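Local coordinates for protein lipase aflb (Neosartorya fumigata, PDB 6IDY) that probably hydrolyses ester bonds of lipids such as triacylglycerols, as a calcium-bound fungal lipase with an alpha/beta-hydrolase fold, at residues E224-V229 / R250-D255. Sequence-based numbering, arbitrary orientation.
Sequences ESNVAV and RKVVDD. With CA (calcium ion), chain D; SO4 (sulfate ion), chain E.
V227 and V253 pair in parallel where strands 227-232 and 253-259 begin side by side, joined by helix 235-245 in a beta-alpha-beta crossover. V227 is gripped at both its backbone N and O: the N donates to V252 O (2.8 Å) and the O accepts from D254 N (2.9 Å). The chain then turns a corner at D254, and the ladder resumes with V229 N on D255 O (2.9 Å). Within the sheet, V253 CA also directs its hydrogen at V227 O.

V227 and V253 share the face covered by helix 205-223. There V227 CG2 meets V253 CG2 at 4.0 Å, while V253 CG1, anti to its backbone N (chi1 176°), reaches V229 CG2 at 4.2 Å. Just ahead of the strand, the N226 side chain crosses V252 and D254 at about a right angle. Its ND2 donates to D254 OD1 over 2.8 Å, on the syn side but 29° out of the carboxylate plane; the amide and carboxylate planes are turned 56° apart. D254 OD2 forms a salt bridge with K161, so an amide and an ammonium share this carboxylate.

D255 points to the other face and holds calcium through both OD1 and OD2, each 2.5 Å from the metal; carbonyls of A377, H380 and G382 and two waters complete the site. Through calcium, D255 links the start of this inner strand to the end of helix 368-379 and the residues just after it; one water, donating to D254 O, adds an indirect link. Separate cationic partners, K161 for D254 and calcium for D255, would probably lower the charge cost of two successive aspartates.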
# COMPACT_ATOMS: atom_id res chain seq x y z
N GLU A 224 -25.03 3.87 0.17
CA GLU A 224 -26.12 2.93 -0.21
C GLU A 224 -25.69 2.25 -1.52
O GLU A 224 -26.42 2.23 -2.51
CB GLU A 224 -27.47 3.66 -0.38
CG GLU A 224 -27.96 4.37 0.87
CD GLU A 224 -29.42 4.79 0.81
OE1 GLU A 224 -29.79 5.51 -0.14
OE2 GLU A 224 -30.19 4.39 1.71
N SER A 225 -24.44 1.77 -1.53
CA SER A 225 -23.84 1.22 -2.74
C SER A 225 -22.78 0.22 -2.39
O SER A 225 -22.22 0.26 -1.30
CB SER A 225 -23.19 2.36 -3.53
OG SER A 225 -22.52 1.92 -4.70
N ASN A 226 -22.46 -0.66 -3.34
CA ASN A 226 -21.33 -1.55 -3.19
C ASN A 226 -20.10 -0.70 -3.49
O ASN A 226 -20.21 0.39 -4.06
CB ASN A 226 -21.45 -2.75 -4.13
CG ASN A 226 -22.30 -3.87 -3.57
OD1 ASN A 226 -23.03 -3.70 -2.58
ND2 ASN A 226 -22.22 -5.03 -4.18
N VAL A 227 -18.94 -1.15 -3.04
CA VAL A 227 -17.70 -0.39 -3.19
C VAL A 227 -16.63 -1.23 -3.85
O VAL A 227 -16.81 -2.43 -4.08
CB VAL A 227 -17.21 0.17 -1.81
CG1 VAL A 227 -18.26 1.06 -1.15
CG2 VAL A 227 -16.77 -0.96 -0.87
N ALA A 228 -15.49 -0.60 -4.10
CA ALA A 228 -14.28 -1.22 -4.57
C ALA A 228 -13.20 -0.84 -3.58
O ALA A 228 -13.31 0.18 -2.89
CB ALA A 228 -13.93 -0.73 -5.96
N VAL A 229 -12.20 -1.70 -3.44
CA VAL A 229 -11.06 -1.47 -2.57
C VAL A 229 -9.81 -1.52 -3.44
O VAL A 229 -9.65 -2.47 -4.22
CB VAL A 229 -10.97 -2.51 -1.41
CG1 VAL A 229 -9.69 -2.32 -0.60
CG2 VAL A 229 -12.20 -2.46 -0.50
N ARG A 250 -17.74 -8.94 2.37
CA ARG A 250 -17.66 -9.64 1.09
C ARG A 250 -18.84 -9.32 0.16
O ARG A 250 -18.65 -9.25 -1.06
CB ARG A 250 -17.58 -11.17 1.27
CG ARG A 250 -16.51 -11.68 2.24
CD ARG A 250 -16.62 -13.19 2.36
NE ARG A 250 -15.90 -13.72 3.51
CZ ARG A 250 -15.92 -15.00 3.88
NH1 ARG A 250 -16.61 -15.89 3.17
NH2 ARG A 250 -15.24 -15.41 4.94
N LYS A 251 -20.05 -9.15 0.73
CA LYS A 251 -21.28 -8.87 -0.03
C LYS A 251 -21.31 -7.47 -0.64
O LYS A 251 -22.07 -7.24 -1.58
CB LYS A 251 -22.53 -9.06 0.85
CG LYS A 251 -22.74 -10.49 1.34
CD LYS A 251 -23.98 -10.62 2.22
CE LYS A 251 -24.23 -12.06 2.60
NZ LYS A 251 -25.50 -12.22 3.37
N VAL A 252 -20.53 -6.53 -0.09
CA VAL A 252 -20.57 -5.15 -0.56
C VAL A 252 -19.29 -4.72 -1.32
O VAL A 252 -19.18 -3.56 -1.72
CB VAL A 252 -20.95 -4.14 0.56
CG1 VAL A 252 -22.34 -4.46 1.13
CG2 VAL A 252 -19.91 -4.11 1.68
N VAL A 253 -18.34 -5.65 -1.54
CA VAL A 253 -17.11 -5.33 -2.28
C VAL A 253 -17.17 -6.00 -3.65
O VAL A 253 -17.13 -7.23 -3.73
CB VAL A 253 -15.79 -5.62 -1.51
CG1 VAL A 253 -14.56 -5.37 -2.38
CG2 VAL A 253 -15.71 -4.79 -0.24
N ASP A 254 -17.28 -5.19 -4.72
CA ASP A 254 -17.34 -5.70 -6.09
C ASP A 254 -15.97 -5.95 -6.70
O ASP A 254 -15.84 -6.80 -7.58
CB ASP A 254 -18.15 -4.75 -7.00
CG ASP A 254 -19.63 -4.65 -6.65
OD1 ASP A 254 -20.15 -5.59 -6.00
OD2 ASP A 254 -20.26 -3.64 -7.03
N ASP A 255 -14.95 -5.20 -6.26
CA ASP A 255 -13.59 -5.34 -6.76
C ASP A 255 -12.58 -5.06 -5.69
O ASP A 255 -12.71 -4.09 -4.95
CB ASP A 255 -13.34 -4.39 -7.95
CG ASP A 255 -13.97 -4.82 -9.26
OD1 ASP A 255 -13.46 -5.78 -9.88
OD2 ASP A 255 -14.97 -4.19 -9.68
CA CA D . -15.16 -5.66 -11.63
S SO4 E . -15.75 -19.32 3.54
O1 SO4 E . -16.96 -18.63 3.08
O2 SO4 E . -16.15 -20.44 4.41
O3 SO4 E . -15.02 -19.83 2.40
O4 SO4 E . -14.91 -18.40 4.29
O HOH W 1 -16.57 -6.96 -10.18
O HOH W 2 -17.04 -4.24 -11.65